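Peptidoglycan synthetase penicillin-binding protein 3 (Bifidobacterium adolescentis, PDB 4YE5) probably binds penicillin and, as a member of the transpeptidase family, probably cross-links peptidoglycan strands during cell-wall synthesis. Local coordinates at residues 253-258 and 372-377; 174-179 and 427-432. All coordinates share one frame; numbering follows the deposited sequence.

Contact 1. Residues 253-258 and 372-377; sequences GDILAL and TGLNLP
Ile255 and Leu374 meet tip to tip at the edge of the five-stranded antiparallel sheet of the transpeptidase domain, where the outermost strand 255-260 meets the loop that follows helix 356-365. Only side chains meet here: the CA atoms of Ile255 and Leu374 are 10.3 Å apart, and no hydrogen bond crosses between the segments. Ile255 reaches over with its longer branch; its extended chain (chi2 179°) brings CD1 against both methyls of Leu374, 3.7 Å from Leu374 CD1 and 3.9 Å from Leu374 CD2. Leu258 CD2 and Leu376 CD1 also meet tip to tip, at 4.2 Å, a longer approach. Between these two pairs the strand carries a classic beta bulge, with Leu256 and Ala257 both facing Val247, and Ile255 and Leu258, three residues apart, both start out toward the 372-377 loop. All four residues are buried; Met246 of the adjacent strand touches both Ile255 and Leu258, and Met409 of helix 408-419 touches Leu374. The loop is shaped locally by an ST turn, in which Leu374 N donates to Thr372 OG1 over 3.0 Å at an N-H...O angle of 162°, while Thr372 OG1 also bonds Glu379 OE2.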
loop_
_atom_site.group_PDB
_atom_site.type_symbol
_atom_site.label_atom_id
_atom_site.label_comp_id
_atom_site.label_asym_id
_atom_site.label_seq_id
_atom_site.Cartn_x
_atom_site.Cartn_y
_atom_site.Cartn_z
ATOM N N GLY A 253 -6.496 7.332 -11.061
ATOM C CA GLY A 253 -6.034 6.021 -10.650
ATOM C C GLY A 253 -5.379 6.006 -9.277
ATOM O O GLY A 253 -4.803 4.997 -8.873
ATOM N N ASP A 254 -5.467 7.117 -8.551
ATOM C CA ASP A 254 -4.917 7.195 -7.191
ATOM C C ASP A 254 -5.726 6.402 -6.191
ATOM O O ASP A 254 -6.957 6.405 -6.237
ATOM C CB ASP A 254 -4.872 8.633 -6.697
ATOM C CG ASP A 254 -3.774 9.438 -7.344
ATOM O OD1 ASP A 254 -2.964 8.842 -8.091
ATOM O OD2 ASP A 254 -3.715 10.661 -7.083
ATOM N N ILE A 255 -5.024 5.756 -5.263
ATOM C CA ILE A 255 -5.672 4.914 -4.257
ATOM C C ILE A 255 -5.907 5.693 -2.966
ATOM O O ILE A 255 -4.967 6.076 -2.296
ATOM C CB ILE A 255 -4.821 3.659 -3.969
ATOM C CG1 ILE A 255 -4.626 2.883 -5.290
ATOM C CG2 ILE A 255 -5.477 2.801 -2.865
ATOM C CD1 ILE A 255 -3.780 1.635 -5.161
ATOM N N LEU A 256 -7.169 5.941 -2.629
ATOM C CA LEU A 256 -7.476 6.778 -1.472
ATOM C C LEU A 256 -7.613 5.970 -0.199
ATOM O O LEU A 256 -7.482 6.526 0.898
ATOM C CB LEU A 256 -8.784 7.526 -1.707
ATOM C CG LEU A 256 -8.723 8.927 -2.324
ATOM C CD1 LEU A 256 -7.487 9.185 -3.179
ATOM C CD2 LEU A 256 -9.950 9.099 -3.154
ATOM N N ALA A 257 -7.935 4.681 -0.347
ATOM C CA ALA A 257 -7.995 3.753 0.782
ATOM C C ALA A 257 -7.815 2.333 0.289
ATOM O O ALA A 257 -8.294 1.977 -0.790
ATOM C CB ALA A 257 -9.337 3.877 1.562
ATOM N N LEU A 258 -7.142 1.518 1.101
ATOM C CA LEU A 258 -6.957 0.103 0.805
ATOM C C LEU A 258 -6.931 -0.594 2.143
ATOM O O LEU A 258 -5.940 -0.499 2.881
ATOM C CB LEU A 258 -5.640 -0.128 0.054
ATOM C CG LEU A 258 -5.289 -1.556 -0.387
ATOM C CD1 LEU A 258 -6.432 -2.131 -1.267
ATOM C CD2 LEU A 258 -3.962 -1.578 -1.167
ATOM N N THR A 372 -0.165 -5.126 -10.969
ATOM C CA THR A 372 -0.719 -3.766 -10.959
ATOM C C THR A 372 0.359 -2.727 -11.252
ATOM O O THR A 372 0.073 -1.629 -11.732
ATOM C CB THR A 372 -1.322 -3.408 -9.599
ATOM O OG1 THR A 372 -0.295 -3.474 -8.601
ATOM C CG2 THR A 372 -2.460 -4.376 -9.251
ATOM N N GLY A 373 1.603 -3.079 -10.955
ATOM C CA GLY A 373 2.698 -2.129 -11.063
ATOM C C GLY A 373 2.890 -1.350 -9.769
ATOM O O GLY A 373 3.822 -0.570 -9.653
ATOM N N LEU A 374 2.017 -1.566 -8.786
ATOM C CA LEU A 374 2.161 -0.888 -7.487
ATOM C C LEU A 374 3.365 -1.375 -6.678
ATOM O O LEU A 374 3.854 -0.662 -5.798
ATOM C CB LEU A 374 0.898 -1.063 -6.642
ATOM C CG LEU A 374 -0.380 -0.380 -7.146
ATOM C CD1 LEU A 374 -1.595 -1.024 -6.488
ATOM C CD2 LEU A 374 -0.347 1.118 -6.883
ATOM N N ASN A 375 3.812 -2.596 -6.958
ATOM C CA ASN A 375 4.945 -3.214 -6.252
ATOM C C ASN A 375 4.759 -3.370 -4.745
ATOM O O ASN A 375 5.724 -3.299 -3.993
ATOM C CB ASN A 375 6.249 -2.459 -6.511
ATOM C CG ASN A 375 6.566 -2.325 -7.984
ATOM O OD1 ASN A 375 6.421 -3.276 -8.757
ATOM N ND2 ASN A 375 6.997 -1.132 -8.385
ATOM N N LEU A 376 3.528 -3.578 -4.298
ATOM C CA LEU A 376 3.274 -3.862 -2.886
ATOM C C LEU A 376 3.881 -5.216 -2.547
ATOM O O LEU A 376 3.723 -6.172 -3.318
ATOM C CB LEU A 376 1.764 -3.893 -2.628
ATOM C CG LEU A 376 1.132 -2.498 -2.774
ATOM C CD1 LEU A 376 -0.356 -2.588 -3.002
ATOM C CD2 LEU A 376 1.444 -1.680 -1.539
ATOM N N PRO A 377 4.610 -5.305 -1.417
ATOM C CA PRO A 377 5.144 -6.617 -1.019
ATOM C C PRO A 377 3.996 -7.602 -0.784
ATOM O O PRO A 377 3.008 -7.231 -0.155
ATOM C CB PRO A 377 5.870 -6.311 0.293
ATOM C CG PRO A 377 6.288 -4.853 0.149
ATOM C CD PRO A 377 5.098 -4.222 -0.544
#

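Contact 2. Residues 174-179 and 427-432; sequences EQMENK and QRIIKS
Ile430 loses the most surface to this contact, and two side chains of the 174-179 segment, Met176 and Glu177, close on its CG1-CD1 branch. Met176, a selenomethionine, comes tip to tip: its chain runs extended through SE and then bends at chi3 (85°), which carries CE to 3.5 Å from Ile430 CD1 and 3.6 Å from Ile430 CG1. The same CE lies 4.1 Å from Ile429 CG2, so one methyl bridges consecutive isoleucines. Glu177 and Ile430 extend toward each other from opposing directions. The glutamate chain folds at chi2 (-59°), laying CG 3.8 Å from Ile430 CD1 and OE2 3.7 Å from Ile430 CG1; these are contacts with carbon, and no hydrogen bond joins the segments. Glu177 leaves helical backbone angles after helix 172-176 and occupies the N-cap position of helix 178-182. On the strand side, Val215 of strand 214-217 touches both Glu177 and Ile430, and Lys431 and Ser432 both face Thr216 in a classic beta bulge. The geometry is that of two short consecutive helices, broken at Glu177, packed on strand 430-434 of a mixed sheet, joining the dimerisation-domain part of the chain to the transpeptidase part, as in multidomain penicillin-binding proteins.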
loop_
_atom_site.group_PDB
_atom_site.type_symbol
_atom_site.label_atom_id
_atom_site.label_comp_id
_atom_site.label_asym_id
_atom_site.label_seq_id
_atom_site.Cartn_x
_atom_site.Cartn_y
_atom_site.Cartn_z
ATOM N N GLU A 174 7.133 0.585 4.232
ATOM C CA GLU A 174 8.507 0.748 4.761
ATOM C C GLU A 174 9.498 -0.016 3.899
ATOM O O GLU A 174 10.591 0.456 3.607
ATOM C CB GLU A 174 8.593 0.245 6.215
ATOM C CG GLU A 174 7.765 1.053 7.212
ATOM C CD GLU A 174 8.473 2.316 7.703
ATOM O OE1 GLU A 174 9.452 2.767 7.061
ATOM O OE2 GLU A 174 8.052 2.863 8.746
ATOM N N GLN A 175 9.095 -1.206 3.466
ATOM C CA GLN A 175 9.961 -2.034 2.650
ATOM C C GLN A 175 9.975 -1.536 1.211
ATOM O O GLN A 175 11.030 -1.370 0.608
ATOM C CB GLN A 175 9.483 -3.488 2.691
ATOM C CG GLN A 175 10.151 -4.390 1.643
ATOM C CD GLN A 175 9.665 -5.828 1.740
ATOM O OE1 GLN A 175 9.066 -6.220 2.739
ATOM N NE2 GLN A 175 9.902 -6.611 0.692
HETATM N N MSE A 176 8.794 -1.295 0.653
HETATM C CA MSE A 176 8.717 -0.867 -0.743
HETATM C C MSE A 176 9.473 0.427 -1.009
HETATM O O MSE A 176 10.103 0.582 -2.048
HETATM C CB MSE A 176 7.266 -0.648 -1.145
HETATM C CG MSE A 176 7.123 -0.286 -2.588
HETATM SE SE MSE A 176 5.233 -0.231 -3.022
HETATM C CE MSE A 176 4.946 1.560 -2.460
ATOM N N GLU A 177 9.371 1.371 -0.080
ATOM C CA GLU A 177 9.992 2.684 -0.247
ATOM C C GLU A 177 11.301 2.788 0.539
ATOM O O GLU A 177 11.767 3.885 0.824
ATOM C CB GLU A 177 9.027 3.765 0.233
ATOM C CG GLU A 177 7.779 3.865 -0.664
ATOM C CD GLU A 177 8.171 4.163 -2.078
ATOM O OE1 GLU A 177 8.809 5.222 -2.294
ATOM O OE2 GLU A 177 7.899 3.316 -2.959
ATOM N N ASN A 178 11.884 1.646 0.882
ATOM C CA ASN A 178 13.041 1.616 1.775
ATOM C C ASN A 178 14.224 2.421 1.252
ATOM O O ASN A 178 14.866 3.139 2.011
ATOM C CB ASN A 178 13.462 0.175 2.084
ATOM C CG ASN A 178 14.439 0.088 3.262
ATOM O OD1 ASN A 178 14.149 0.551 4.367
ATOM N ND2 ASN A 178 15.599 -0.520 3.025
ATOM N N LYS A 179 14.502 2.305 -0.042
ATOM C CA LYS A 179 15.651 2.989 -0.627
ATOM C C LYS A 179 15.514 4.490 -0.414
ATOM O O LYS A 179 16.411 5.132 0.144
ATOM C CB LYS A 179 15.796 2.659 -2.115
ATOM C CG LYS A 179 17.127 3.132 -2.737
ATOM C CD LYS A 179 17.325 2.483 -4.112
ATOM C CE LYS A 179 18.378 3.199 -4.954
ATOM N NZ LYS A 179 19.724 3.168 -4.325
ATOM N N GLN A 427 -2.416 2.263 -11.595
ATOM C CA GLN A 427 -2.802 2.798 -10.292
ATOM C C GLN A 427 -1.606 3.408 -9.592
ATOM O O GLN A 427 -0.462 3.073 -9.908
ATOM C CB GLN A 427 -3.416 1.702 -9.425
ATOM C CG GLN A 427 -4.799 1.311 -9.900
ATOM C CD GLN A 427 -5.092 -0.137 -9.587
ATOM O OE1 GLN A 427 -4.284 -1.031 -9.904
ATOM N NE2 GLN A 427 -6.247 -0.390 -8.982
ATOM N N ARG A 428 -1.872 4.299 -8.642
ATOM C CA ARG A 428 -0.798 4.961 -7.896
ATOM C C ARG A 428 -1.088 4.942 -6.403
ATOM O O ARG A 428 -2.212 5.186 -5.993
ATOM C CB ARG A 428 -0.627 6.421 -8.347
ATOM C CG ARG A 428 0.627 7.073 -7.793
ATOM C CD ARG A 428 0.918 8.434 -8.465
ATOM N NE ARG A 428 -0.135 9.407 -8.171
ATOM C CZ ARG A 428 0.056 10.719 -8.034
ATOM N NH1 ARG A 428 1.270 11.246 -8.151
ATOM N NH2 ARG A 428 -0.974 11.508 -7.765
ATOM N N ILE A 429 -0.074 4.653 -5.597
ATOM C CA ILE A 429 -0.214 4.782 -4.163
ATOM C C ILE A 429 0.863 5.707 -3.574
ATOM O O ILE A 429 0.674 6.275 -2.485
ATOM C CB ILE A 429 -0.206 3.404 -3.457
ATOM C CG1 ILE A 429 -0.737 3.539 -2.021
ATOM C CG2 ILE A 429 1.171 2.777 -3.512
ATOM C CD1 ILE A 429 -1.041 2.206 -1.368
ATOM N N ILE A 430 1.983 5.861 -4.285
ATOM C CA ILE A 430 3.001 6.840 -3.896
ATOM C C ILE A 430 2.797 8.134 -4.687
ATOM O O ILE A 430 3.010 8.171 -5.894
ATOM C CB ILE A 430 4.441 6.318 -4.145
ATOM C CG1 ILE A 430 4.682 4.995 -3.420
ATOM C CG2 ILE A 430 5.469 7.365 -3.708
ATOM C CD1 ILE A 430 4.425 5.028 -1.916
ATOM N N LYS A 431 2.371 9.188 -4.006
ATOM C CA LYS A 431 2.026 10.445 -4.656
ATOM C C LYS A 431 3.267 11.312 -4.920
ATOM O O LYS A 431 3.449 11.841 -6.021
ATOM C CB LYS A 431 1.025 11.194 -3.776
ATOM C CG LYS A 431 0.762 12.650 -4.103
ATOM C CD LYS A 431 -0.450 13.103 -3.292
ATOM C CE LYS A 431 -0.689 14.575 -3.400
ATOM N NZ LYS A 431 -1.853 14.977 -2.570
ATOM N N SER A 432 4.118 11.457 -3.910
ATOM C CA SER A 432 5.314 12.290 -4.061
ATOM C C SER A 432 6.449 11.923 -3.118
ATOM O O SER A 432 6.264 11.181 -2.148
ATOM C CB SER A 432 4.979 13.782 -3.933
ATOM O OG SER A 432 4.489 14.101 -2.644
#

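From the N terminus, the chain first passes helices 172-176 and 178-182, then runs through strand 214-217 to strand 255-260, on to the loop at 372-377, and finally to strand 430-434. Contact 2 therefore closes the longer loop, with 247 residues between its segments, and contact 1, with 113, falls wholly within it; the two do not cross. Their centres are 9 Å apart and they touch directly: Asp254 OD1 and Arg428 NE form a salt bridge of 2.9 Å, and Ile255 N probably hydrogen-bonds to Arg428 O. Segment 427-432 thus ties the edge strand of the antiparallel sheet to the mixed sheet, while Met176 SE packs against the Leu374 and Asn375 carbonyls.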